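Local coordinates for protein tRNA (cytosine(38)-C(5))-methyltransferase (Schizosaccharomyces pombe, PDB 6FDF) that methylates carbon 5 of cytosine 38 in the anticodon loop of tRNA(Asp), and more weakly of tRNA(Glu), using S-adenosyl-L-methionine as methyl donor, at residues A[79-85]-A[102-108]; A[11-16]-A[74-80]. All blocks are in the same frame, centred on the assembly; numbering follows the deposited sequence.

Contact 1: residues A[79-85]-A[102-108]; sequences WTMSPSC and SQAFLNI. With SAH (S-adenosyl-L-homocysteine), chain E.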
ATOM      1  N   TRP A  79       4.374  12.994  -9.619  1.00 27.40           N
ATOM      2  CA  TRP A  79       5.126  11.771  -9.362  1.00 26.46           C
ATOM      3  C   TRP A  79       4.561  11.118  -8.111  1.00 27.22           C
ATOM      4  O   TRP A  79       4.404  11.789  -7.086  1.00 28.10           O
ATOM      5  CB  TRP A  79       6.614  12.037  -9.120  1.00 29.02           C
ATOM      6  CG  TRP A  79       7.397  12.647 -10.236  1.00 30.93           C
ATOM      7  CD1 TRP A  79       6.942  13.029 -11.467  1.00 31.68           C
ATOM      8  CD2 TRP A  79       8.787  12.960 -10.204  1.00 27.43           C
ATOM      9  NE1 TRP A  79       7.980  13.557 -12.209  1.00 31.49           N
ATOM     10  CE2 TRP A  79       9.121  13.525 -11.451  1.00 28.70           C
ATOM     11  CE3 TRP A  79       9.788  12.807  -9.243  1.00 30.94           C
ATOM     12  CZ2 TRP A  79      10.412  13.945 -11.754  1.00 31.17           C
ATOM     13  CZ3 TRP A  79      11.071  13.222  -9.547  1.00 32.18           C
ATOM     14  CH2 TRP A  79      11.370  13.790 -10.788  1.00 32.66           C
ATOM     15  N   THR A  80       4.247   9.827  -8.192  1.00 28.53           N
ATOM     16  CA  THR A  80       3.883   9.053  -7.009  1.00 27.21           C
ATOM     17  C   THR A  80       4.996   8.053  -6.720  1.00 26.13           C
ATOM     18  O   THR A  80       5.675   7.575  -7.637  1.00 27.01           O
ATOM     19  CB  THR A  80       2.543   8.323  -7.188  1.00 28.72           C
ATOM     20  OG1 THR A  80       2.673   7.283  -8.174  1.00 28.95           O
ATOM     21  CG2 THR A  80       1.438   9.298  -7.593  1.00 33.06           C
ATOM     22  N   MET A  81       5.184   7.721  -5.445  1.00 27.81           N
ATOM     23  CA  MET A  81       6.223   6.753  -5.123  1.00 27.12           C
ATOM     24  C   MET A  81       5.927   6.097  -3.785  1.00 32.67           C
ATOM     25  O   MET A  81       5.442   6.750  -2.857  1.00 29.07           O
ATOM     26  CB  MET A  81       7.614   7.407  -5.099  1.00 28.53           C
ATOM     27  CG  MET A  81       7.727   8.617  -4.191  1.00 31.63           C
ATOM     28  SD  MET A  81       9.291   9.498  -4.406  1.00 33.58           S
ATOM     29  CE  MET A  81       8.914  10.539  -5.805  1.00 33.09           C
ATOM     30  N   SER A  82       6.229   4.800  -3.709  1.00 31.51           N
ATOM     31  CA  SER A  82       6.185   4.035  -2.463  1.00 32.51           C
ATOM     32  C   SER A  82       7.563   3.400  -2.325  1.00 29.16           C
ATOM     33  O   SER A  82       7.751   2.207  -2.607  1.00 30.83           O
ATOM     34  CB  SER A  82       5.057   3.000  -2.472  1.00 32.89           C
ATOM     35  OG  SER A  82       4.878   2.434  -1.179  1.00 41.12           O
ATOM     36  N   PRO A  83       8.563   4.178  -1.919  1.00 29.71           N
ATOM     37  CA  PRO A  83       9.948   3.711  -2.027  1.00 26.54           C
ATOM     38  C   PRO A  83      10.286   2.651  -0.991  1.00 30.40           C
ATOM     39  O   PRO A  83       9.575   2.442  -0.006  1.00 35.50           O
ATOM     40  CB  PRO A  83      10.774   4.984  -1.807  1.00 32.29           C
ATOM     41  CG  PRO A  83       9.868   5.888  -1.020  1.00 33.44           C
ATOM     42  CD  PRO A  83       8.486   5.602  -1.541  1.00 31.19           C
ATOM     43  N   SER A  84      11.393   1.968  -1.243  1.00 30.54           N
ATOM     44  CA  SER A  84      11.922   0.939  -0.355  1.00 46.10           C
ATOM     45  C   SER A  84      13.037   1.601   0.441  1.00 52.89           C
ATOM     46  O   SER A  84      14.133   1.832  -0.078  1.00 54.29           O
ATOM     47  CB  SER A  84      12.424  -0.266  -1.148  1.00 54.71           C
ATOM     48  OG  SER A  84      13.127  -1.171  -0.314  1.00 57.10           O
ATOM     49  N   CYS A  85      12.756   1.920   1.704  1.00 45.38           N
ATOM     50  CA  CYS A  85      13.708   2.660   2.511  1.00 39.05           C
ATOM     51  C   CYS A  85      14.242   1.891   3.714  1.00 44.17           C
ATOM     52  O   CYS A  85      15.155   2.391   4.380  1.00 45.56           O
ATOM     53  CB  CYS A  85      13.080   3.989   2.962  1.00 35.96           C
ATOM     54  SG  CYS A  85      12.908   5.131   1.552  1.00 41.29           S
ATOM     55  N   SER A 102      17.838   1.212  -1.202  1.00 85.53           N
ATOM     56  CA  SER A 102      17.301   2.487  -0.757  1.00 80.64           C
ATOM     57  C   SER A 102      18.130   3.599  -1.361  1.00 76.73           C
ATOM     58  O   SER A 102      17.879   4.783  -1.112  1.00 74.05           O
ATOM     59  CB  SER A 102      17.298   2.573   0.772  1.00 84.66           C
ATOM     60  OG  SER A 102      16.745   3.800   1.215  1.00 90.85           O
ATOM     61  N   GLN A 103      19.120   3.189  -2.152  1.00 65.73           N
ATOM     62  CA  GLN A 103      19.897   4.064  -3.008  1.00 54.71           C
ATOM     63  C   GLN A 103      18.988   4.638  -4.076  1.00 46.67           C
ATOM     64  O   GLN A 103      19.190   5.769  -4.532  1.00 43.22           O
ATOM     65  CB  GLN A 103      21.062   3.287  -3.624  1.00 56.45           C
ATOM     66  CG  GLN A 103      21.855   4.033  -4.682  1.00 65.74           C
ATOM     67  CD  GLN A 103      23.294   3.547  -4.780  1.00 80.86           C
ATOM     68  OE1 GLN A 103      23.644   2.784  -5.682  1.00 89.08           O
ATOM     69  NE2 GLN A 103      24.132   3.981  -3.845  1.00 83.05           N
ATOM     70  N   ALA A 104      18.010   3.838  -4.514  1.00 42.11           N
ATOM     71  CA  ALA A 104      17.032   4.305  -5.488  1.00 40.06           C
ATOM     72  C   ALA A 104      16.276   5.530  -4.985  1.00 32.29           C
ATOM     73  O   ALA A 104      16.068   6.482  -5.746  1.00 31.03           O
ATOM     74  CB  ALA A 104      16.048   3.182  -5.816  1.00 36.12           C
ATOM     75  N   PHE A 105      15.849   5.540  -3.716  1.00 32.15           N
ATOM     76  CA  PHE A 105      15.144   6.730  -3.242  1.00 32.03           C
ATOM     77  C   PHE A 105      16.089   7.922  -3.169  1.00 30.28           C
ATOM     78  O   PHE A 105      15.720   9.037  -3.553  1.00 31.96           O
ATOM     79  CB  PHE A 105      14.494   6.469  -1.880  1.00 32.81           C
ATOM     80  CG  PHE A 105      13.743   7.661  -1.324  1.00 27.94           C
ATOM     81  CD1 PHE A 105      12.617   8.155  -1.969  1.00 29.37           C
ATOM     82  CD2 PHE A 105      14.162   8.276  -0.152  1.00 34.71           C
ATOM     83  CE1 PHE A 105      11.931   9.245  -1.470  1.00 33.11           C
ATOM     84  CE2 PHE A 105      13.474   9.365   0.366  1.00 33.68           C
ATOM     85  CZ  PHE A 105      12.356   9.850  -0.295  1.00 29.99           C
ATOM     86  N   LEU A 106      17.330   7.694  -2.732  1.00 30.93           N
ATOM     87  CA  LEU A 106      18.288   8.788  -2.672  1.00 32.72           C
ATOM     88  C   LEU A 106      18.663   9.249  -4.074  1.00 35.67           C
ATOM     89  O   LEU A 106      18.952  10.435  -4.282  1.00 35.08           O
ATOM     90  CB  LEU A 106      19.528   8.366  -1.888  1.00 41.26           C
ATOM     91  CG  LEU A 106      19.228   7.910  -0.458  1.00 48.63           C
ATOM     92  CD1 LEU A 106      20.504   7.524   0.282  1.00 49.70           C
ATOM     93  CD2 LEU A 106      18.457   8.990   0.297  1.00 48.04           C
ATOM     94  N   ASN A 107      18.632   8.336  -5.048  1.00 35.11           N
ATOM     95  CA  ASN A 107      18.864   8.739  -6.429  1.00 33.24           C
ATOM     96  C   ASN A 107      17.774   9.687  -6.907  1.00 27.77           C
ATOM     97  O   ASN A 107      18.067  10.689  -7.572  1.00 32.55           O
ATOM     98  CB  ASN A 107      18.951   7.513  -7.339  1.00 32.53           C
ATOM     99  CG  ASN A 107      19.233   7.884  -8.787  1.00 34.60           C
ATOM    100  OD1 ASN A 107      20.288   8.434  -9.104  1.00 36.44           O
ATOM    101  ND2 ASN A 107      18.288   7.582  -9.673  1.00 35.27           N
ATOM    102  N   ILE A 108      16.512   9.401  -6.569  1.00 29.45           N
ATOM    103  CA  ILE A 108      15.435  10.322  -6.929  1.00 32.38           C
ATOM    104  C   ILE A 108      15.721  11.700  -6.348  1.00 32.32           C
ATOM    105  O   ILE A 108      15.602  12.720  -7.036  1.00 30.11           O
ATOM    106  CB  ILE A 108      14.071   9.785  -6.458  1.00 29.43           C
ATOM    107  CG1 ILE A 108      13.713   8.490  -7.193  1.00 30.10           C
ATOM    108  CG2 ILE A 108      12.977  10.824  -6.697  1.00 31.35           C
ATOM    109  CD1 ILE A 108      12.530   7.760  -6.579  1.00 28.75           C
TER
HETATM  110  N   SAH E 401       2.933   0.794  -4.275  0.96 61.61           N
HETATM  111  CA  SAH E 401       2.883  -0.443  -5.023  0.96 62.54           C
HETATM  112  CB  SAH E 401       3.880  -1.472  -4.483  0.96 60.64           C
HETATM  113  CG  SAH E 401       5.065  -0.799  -3.794  0.96 59.67           C
HETATM  114  SD  SAH E 401       6.048  -1.933  -2.861  0.96 52.52           S
HETATM  115  C   SAH E 401       1.491  -0.990  -5.011  0.96 68.45           C
HETATM  116  O   SAH E 401       0.594  -0.310  -4.468  0.96 57.48           O
HETATM  117  OXT SAH E 401       1.297  -2.096  -5.560  0.96 67.81           O
HETATM  118  C5' SAH E 401       7.599  -1.355  -3.453  0.96 42.54           C
HETATM  119  C4' SAH E 401       7.777  -1.790  -4.908  0.96 33.21           C
HETATM  120  O4' SAH E 401       8.947  -1.159  -5.395  0.96 32.56           O
HETATM  121  C3' SAH E 401       7.949  -3.299  -5.079  0.96 35.86           C
HETATM  122  O3' SAH E 401       7.045  -3.782  -6.071  0.96 35.19           O
HETATM  123  C2' SAH E 401       9.376  -3.460  -5.610  0.96 33.90           C
HETATM  124  O2' SAH E 401       9.462  -4.465  -6.627  0.96 35.33           O
HETATM  125  C1' SAH E 401       9.673  -2.082  -6.187  0.96 28.13           C
HETATM  126  N9  SAH E 401      11.090  -1.672  -6.097  0.96 32.80           N
HETATM  127  C8  SAH E 401      11.905  -1.759  -5.027  0.96 33.09           C
HETATM  128  N7  SAH E 401      13.137  -1.279  -5.324  0.96 33.36           N
HETATM  129  C5  SAH E 401      13.129  -0.870  -6.608  0.96 33.08           C
HETATM  130  C6  SAH E 401      14.095  -0.265  -7.547  0.96 34.05           C
HETATM  131  N6  SAH E 401      15.361   0.007  -7.158  0.96 35.72           N
HETATM  132  N1  SAH E 401      13.659  -0.001  -8.801  0.96 33.33           N
HETATM  133  C2  SAH E 401      12.401  -0.267  -9.196  0.96 28.37           C
HETATM  134  N3  SAH E 401      11.470  -0.816  -8.395  0.96 29.09           N
HETATM  135  C4  SAH E 401      11.776  -1.141  -7.112  0.96 32.60           C
HETATM  136  O   HOH W   1      16.542   4.633   4.052  1.00 47.03           O
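With CG of Phe105 turned anti to the backbone N (chi1 -180°), its ring leans from the first turn of helix 103-111 against Met81 at the end of strand 78-81 and Pro83 and Cys85 in the loop that follows. The chain of Met81 starts between its backbone N and carbonyl carbon (chi1 54°) and stays extended at chi2, bringing SD into the ring plane at its edge, 4.0 Å from Phe105 CE1; the bend at chi3 (84°) then turns CE toward Ile108 CG2. This is a Met-aromatic contact, the two side chains crossing at about a right angle. Cys85 makes a second sulfur contact of another kind, its SG lying obliquely to the ring, 3.8 Å from Phe105 CD2. Pro83 CB packs at 3.7 Å against Phe105 CD1. One turn further along the helix, Ile108 CG2 reaches both Met81 CE and Trp79 CZ3, each at 4.2 Å. An alanine at Phe105 would remove the ring, and Cys85 SG and Met81 SD would probably lose their shared aromatic partner and be freer to turn. Where Cys85 lies beside Ser102 the link is polar: a water joins Cys85 O to Ser102 OG, and Ser84 O accepts a CA-H...O contact from Ser102 CA at 3.3 Å. Ser82 CB and Ala104 CB both approach S-adenosylhomocysteine, Ala104 CB coming within 3.5 Å of the adenine N6. Cys85 is the predicted catalytic cysteine, and its loop after strand 78-81, backed by the following helix, is consistent with the catalytic Pro-Cys loop (motif IV) of C5-cytosine methyltransferases, here with a serine between the two.

Contact 2: residues A[11-16]-A[74-80]; sequences LRVLEL and FDCKLWT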
ATOM      1  N   LEU A  11      -3.533  15.210 -16.906  1.00 46.43           N
ATOM      2  CA  LEU A  11      -2.387  15.184 -16.006  1.00 39.79           C
ATOM      3  C   LEU A  11      -1.490  13.999 -16.343  1.00 38.47           C
ATOM      4  O   LEU A  11      -1.934  12.844 -16.297  1.00 39.02           O
ATOM      5  CB  LEU A  11      -2.858  15.105 -14.554  1.00 38.85           C
ATOM      6  CG  LEU A  11      -1.783  15.073 -13.463  1.00 35.85           C
ATOM      7  CD1 LEU A  11      -1.056  16.403 -13.395  1.00 37.46           C
ATOM      8  CD2 LEU A  11      -2.398  14.726 -12.117  1.00 37.64           C
ATOM      9  N   ARG A  12      -0.226  14.279 -16.663  1.00 38.12           N
ATOM     10  CA  ARG A  12       0.750  13.221 -16.901  1.00 33.29           C
ATOM     11  C   ARG A  12       1.335  12.783 -15.563  1.00 31.06           C
ATOM     12  O   ARG A  12       1.866  13.611 -14.814  1.00 31.48           O
ATOM     13  CB  ARG A  12       1.847  13.704 -17.851  1.00 33.33           C
ATOM     14  CG  ARG A  12       1.339  14.058 -19.252  1.00 35.81           C
ATOM     15  CD  ARG A  12       2.437  14.718 -20.096  1.00 37.66           C
ATOM     16  NE  ARG A  12       3.612  13.866 -20.304  1.00 38.14           N
ATOM     17  CZ  ARG A  12       3.709  12.931 -21.250  1.00 42.41           C
ATOM     18  NH1 ARG A  12       2.693  12.696 -22.076  1.00 36.94           N
ATOM     19  NH2 ARG A  12       4.824  12.220 -21.369  1.00 42.24           N
ATOM     20  N   VAL A  13       1.247  11.485 -15.271  1.00 31.22           N
ATOM     21  CA  VAL A  13       1.643  10.923 -13.982  1.00 31.43           C
ATOM     22  C   VAL A  13       2.759   9.909 -14.183  1.00 28.69           C
ATOM     23  O   VAL A  13       2.690   9.066 -15.084  1.00 31.55           O
ATOM     24  CB  VAL A  13       0.448  10.263 -13.268  1.00 29.67           C
ATOM     25  CG1 VAL A  13       0.870   9.761 -11.885  1.00 30.95           C
ATOM     26  CG2 VAL A  13      -0.713  11.231 -13.164  1.00 29.15           C
ATOM     27  N   LEU A  14       3.778   9.981 -13.329  1.00 28.11           N
ATOM     28  CA  LEU A  14       4.838   8.977 -13.274  1.00 30.07           C
ATOM     29  C   LEU A  14       4.649   8.166 -11.998  1.00 28.63           C
ATOM     30  O   LEU A  14       4.640   8.729 -10.901  1.00 29.16           O
ATOM     31  CB  LEU A  14       6.214   9.639 -13.300  1.00 30.11           C
ATOM     32  CG  LEU A  14       7.433   8.726 -13.175  1.00 31.65           C
ATOM     33  CD1 LEU A  14       7.523   7.786 -14.376  1.00 32.05           C
ATOM     34  CD2 LEU A  14       8.695   9.560 -13.027  1.00 33.76           C
ATOM     35  N   GLU A  15       4.511   6.853 -12.141  1.00 28.52           N
ATOM     36  CA  GLU A  15       4.144   5.974 -11.028  1.00 26.72           C
ATOM     37  C   GLU A  15       5.359   5.108 -10.688  1.00 28.66           C
ATOM     38  O   GLU A  15       5.566   4.047 -11.274  1.00 30.57           O
ATOM     39  CB  GLU A  15       2.914   5.147 -11.418  1.00 29.87           C
ATOM     40  CG  GLU A  15       2.302   4.295 -10.327  1.00 29.89           C
ATOM     41  CD  GLU A  15       1.074   3.547 -10.819  1.00 31.46           C
ATOM     42  OE1 GLU A  15       0.475   2.797 -10.017  1.00 30.67           O
ATOM     43  OE2 GLU A  15       0.708   3.708 -12.009  1.00 35.60           O
ATOM     44  N   LEU A  16       6.170   5.582  -9.742  1.00 29.05           N
ATOM     45  CA  LEU A  16       7.409   4.908  -9.366  1.00 28.56           C
ATOM     46  C   LEU A  16       7.150   3.877  -8.275  1.00 27.18           C
ATOM     47  O   LEU A  16       6.350   4.118  -7.363  1.00 27.60           O
ATOM     48  CB  LEU A  16       8.434   5.930  -8.875  1.00 28.14           C
ATOM     49  CG  LEU A  16       8.825   7.010  -9.885  1.00 30.57           C
ATOM     50  CD1 LEU A  16       9.601   8.128  -9.214  1.00 29.61           C
ATOM     51  CD2 LEU A  16       9.632   6.388 -11.013  1.00 34.37           C
ATOM     52  N   PHE A  74       9.961  11.599 -19.491  1.00 33.34           N
ATOM     53  CA  PHE A  74       8.653  11.296 -18.912  1.00 33.34           C
ATOM     54  C   PHE A  74       7.760  12.531 -18.889  1.00 36.01           C
ATOM     55  O   PHE A  74       6.554  12.438 -19.153  1.00 37.01           O
ATOM     56  CB  PHE A  74       8.810  10.737 -17.496  1.00 32.77           C
ATOM     57  CG  PHE A  74       9.428   9.371 -17.446  1.00 34.60           C
ATOM     58  CD1 PHE A  74       9.081   8.403 -18.377  1.00 40.71           C
ATOM     59  CD2 PHE A  74      10.351   9.050 -16.465  1.00 36.20           C
ATOM     60  CE1 PHE A  74       9.651   7.141 -18.336  1.00 45.22           C
ATOM     61  CE2 PHE A  74      10.928   7.790 -16.420  1.00 37.51           C
ATOM     62  CZ  PHE A  74      10.576   6.836 -17.355  1.00 41.22           C
ATOM     63  N   ASP A  75       8.323  13.681 -18.518  1.00 31.77           N
ATOM     64  CA  ASP A  75       7.625  14.968 -18.535  1.00 33.31           C
ATOM     65  C   ASP A  75       6.300  14.897 -17.769  1.00 34.66           C
ATOM     66  O   ASP A  75       5.224  15.183 -18.298  1.00 35.81           O
ATOM     67  CB  ASP A  75       7.407  15.441 -19.973  1.00 35.52           C
ATOM     68  CG  ASP A  75       6.891  16.863 -20.047  1.00 38.96           C
ATOM     69  OD1 ASP A  75       7.323  17.698 -19.223  1.00 41.35           O
ATOM     70  OD2 ASP A  75       6.053  17.142 -20.928  1.00 43.99           O
ATOM     71  N   CYS A  76       6.391  14.506 -16.502  1.00 31.49           N
ATOM     72  CA  CYS A  76       5.214  14.267 -15.677  1.00 33.20           C
ATOM     73  C   CYS A  76       5.066  15.341 -14.608  1.00 35.06           C
ATOM     74  O   CYS A  76       6.051  15.781 -14.004  1.00 33.64           O
ATOM     75  CB  CYS A  76       5.275  12.883 -15.029  1.00 31.84           C
ATOM     76  SG  CYS A  76       4.918  11.564 -16.206  1.00 33.84           S
ATOM     77  N   LYS A  77       3.824  15.757 -14.382  1.00 31.51           N
ATOM     78  CA  LYS A  77       3.525  16.813 -13.431  1.00 31.94           C
ATOM     79  C   LYS A  77       3.194  16.278 -12.045  1.00 31.42           C
ATOM     80  O   LYS A  77       3.299  17.021 -11.061  1.00 31.34           O
ATOM     81  CB  LYS A  77       2.370  17.655 -13.978  1.00 34.41           C
ATOM     82  CG  LYS A  77       2.019  18.887 -13.172  1.00 42.26           C
ATOM     83  CD  LYS A  77       0.969  19.723 -13.901  1.00 51.24           C
ATOM     84  CE  LYS A  77       1.600  20.769 -14.820  1.00 58.04           C
ATOM     85  NZ  LYS A  77       2.589  20.212 -15.784  1.00 61.17           N
ATOM     86  N   LEU A  78       2.794  15.013 -11.946  1.00 29.57           N
ATOM     87  CA  LEU A  78       2.635  14.326 -10.670  1.00 27.54           C
ATOM     88  C   LEU A  78       3.559  13.118 -10.661  1.00 28.67           C
ATOM     89  O   LEU A  78       3.553  12.328 -11.610  1.00 28.51           O
ATOM     90  CB  LEU A  78       1.184  13.874 -10.445  1.00 30.65           C
ATOM     91  CG  LEU A  78       0.984  12.857  -9.313  1.00 30.92           C
ATOM     92  CD1 LEU A  78       1.316  13.478  -7.954  1.00 30.13           C
ATOM     93  CD2 LEU A  78      -0.432  12.294  -9.303  1.00 30.25           C
ATOM     94  N   TRP A  79       4.374  12.994  -9.619  1.00 27.40           N
ATOM     95  CA  TRP A  79       5.126  11.771  -9.362  1.00 26.46           C
ATOM     96  C   TRP A  79       4.561  11.118  -8.111  1.00 27.22           C
ATOM     97  O   TRP A  79       4.404  11.789  -7.086  1.00 28.10           O
ATOM     98  CB  TRP A  79       6.614  12.037  -9.120  1.00 29.02           C
ATOM     99  CG  TRP A  79       7.397  12.647 -10.236  1.00 30.93           C
ATOM    100  CD1 TRP A  79       6.942  13.029 -11.467  1.00 31.68           C
ATOM    101  CD2 TRP A  79       8.787  12.960 -10.204  1.00 27.43           C
ATOM    102  NE1 TRP A  79       7.980  13.557 -12.209  1.00 31.49           N
ATOM    103  CE2 TRP A  79       9.121  13.525 -11.451  1.00 28.70           C
ATOM    104  CE3 TRP A  79       9.788  12.807  -9.243  1.00 30.94           C
ATOM    105  CZ2 TRP A  79      10.412  13.945 -11.754  1.00 31.17           C
ATOM    106  CZ3 TRP A  79      11.071  13.222  -9.547  1.00 32.18           C
ATOM    107  CH2 TRP A  79      11.370  13.790 -10.788  1.00 32.66           C
ATOM    108  N   THR A  80       4.247   9.827  -8.192  1.00 28.53           N
ATOM    109  CA  THR A  80       3.883   9.053  -7.009  1.00 27.21           C
ATOM    110  C   THR A  80       4.996   8.053  -6.720  1.00 26.13           C
ATOM    111  O   THR A  80       5.675   7.575  -7.637  1.00 27.01           O
ATOM    112  CB  THR A  80       2.543   8.323  -7.188  1.00 28.72           C
ATOM    113  OG1 THR A  80       2.673   7.283  -8.174  1.00 28.95           O
ATOM    114  CG2 THR A  80       1.438   9.298  -7.593  1.00 33.06           C
TER
HETATM  115  O   HOH W   2       3.779   4.951  -7.074  1.00 35.97           O
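Two neighbouring parallel strands of the Rossmann-like methyltransferase sheet, 11-16 and 78-81, run side by side, with Val13, Leu14 and Glu15 paired to Leu78, Trp79 and Thr80. The ladder is built from Leu14 N to Leu78 O, Thr80 N to Leu14 O and Leu16 N to Thr80 O, each 2.9 Å long. At its start Arg12 O takes Lys77 N and, weakly, Leu78 N. Leu14, with CG anti to the backbone N (chi1 177°), sends its two methyls onto two aromatic faces: CD1 sits 3.9 Å from the centroid of the Phe74 ring, and CD2 lies 4.1 Å above the five-membered ring of Trp79, both CH-pi contacts. Cys76 SG fills in beside Leu14 CB at 3.7 Å. On the sheet's other face from Leu14, Val13 CG1 meets Leu78 CD2, the two side chains pointing the same way. Arg12 bends at chi3 (61°) and grips the end of helix 68-74 through its guanidinium edge: NE donates to Asp75 O at 2.9 Å and NH2 to Phe74 O at 2.8 Å, each nitrogen above the plane of its carbonyl. At the far end a water bridges Leu16 O and Thr80 OG1, while the carboxylate of Glu15 is held by Tyr50 OH and His24 N. These strands are neighbours in the 3-2-1-4-5-7-6 sheet, whose antiparallel strand 168-175, inserted between 121-127 and 148-155, is the hallmark of the class I methyltransferase fold.

Strand 78-81 is common to both contacts, which share Trp79 and Thr80, with centres about 14 Å apart. Contact 2 comes first along the chain, bringing the strand in beside strand 11-16; contact 1 follows, as the chain leaves the strand, passes through the loop with Cys85 and returns in helix 103-111 before strand 121-127 completes a beta-alpha-beta unit. They meet at Leu16, whose CD1 lies 4.0 Å from Ile108 CD1 and whose CB packs on Met81 CB. Contact 2 pairs strands within the sheet and contact 1 lays helix 103-111 on one of its faces. Strand 78-81 is thus fixed in the sheet, and its loop carries Ser82 of the S-adenosylhomocysteine pocket and Cys85, predicted to be catalytic.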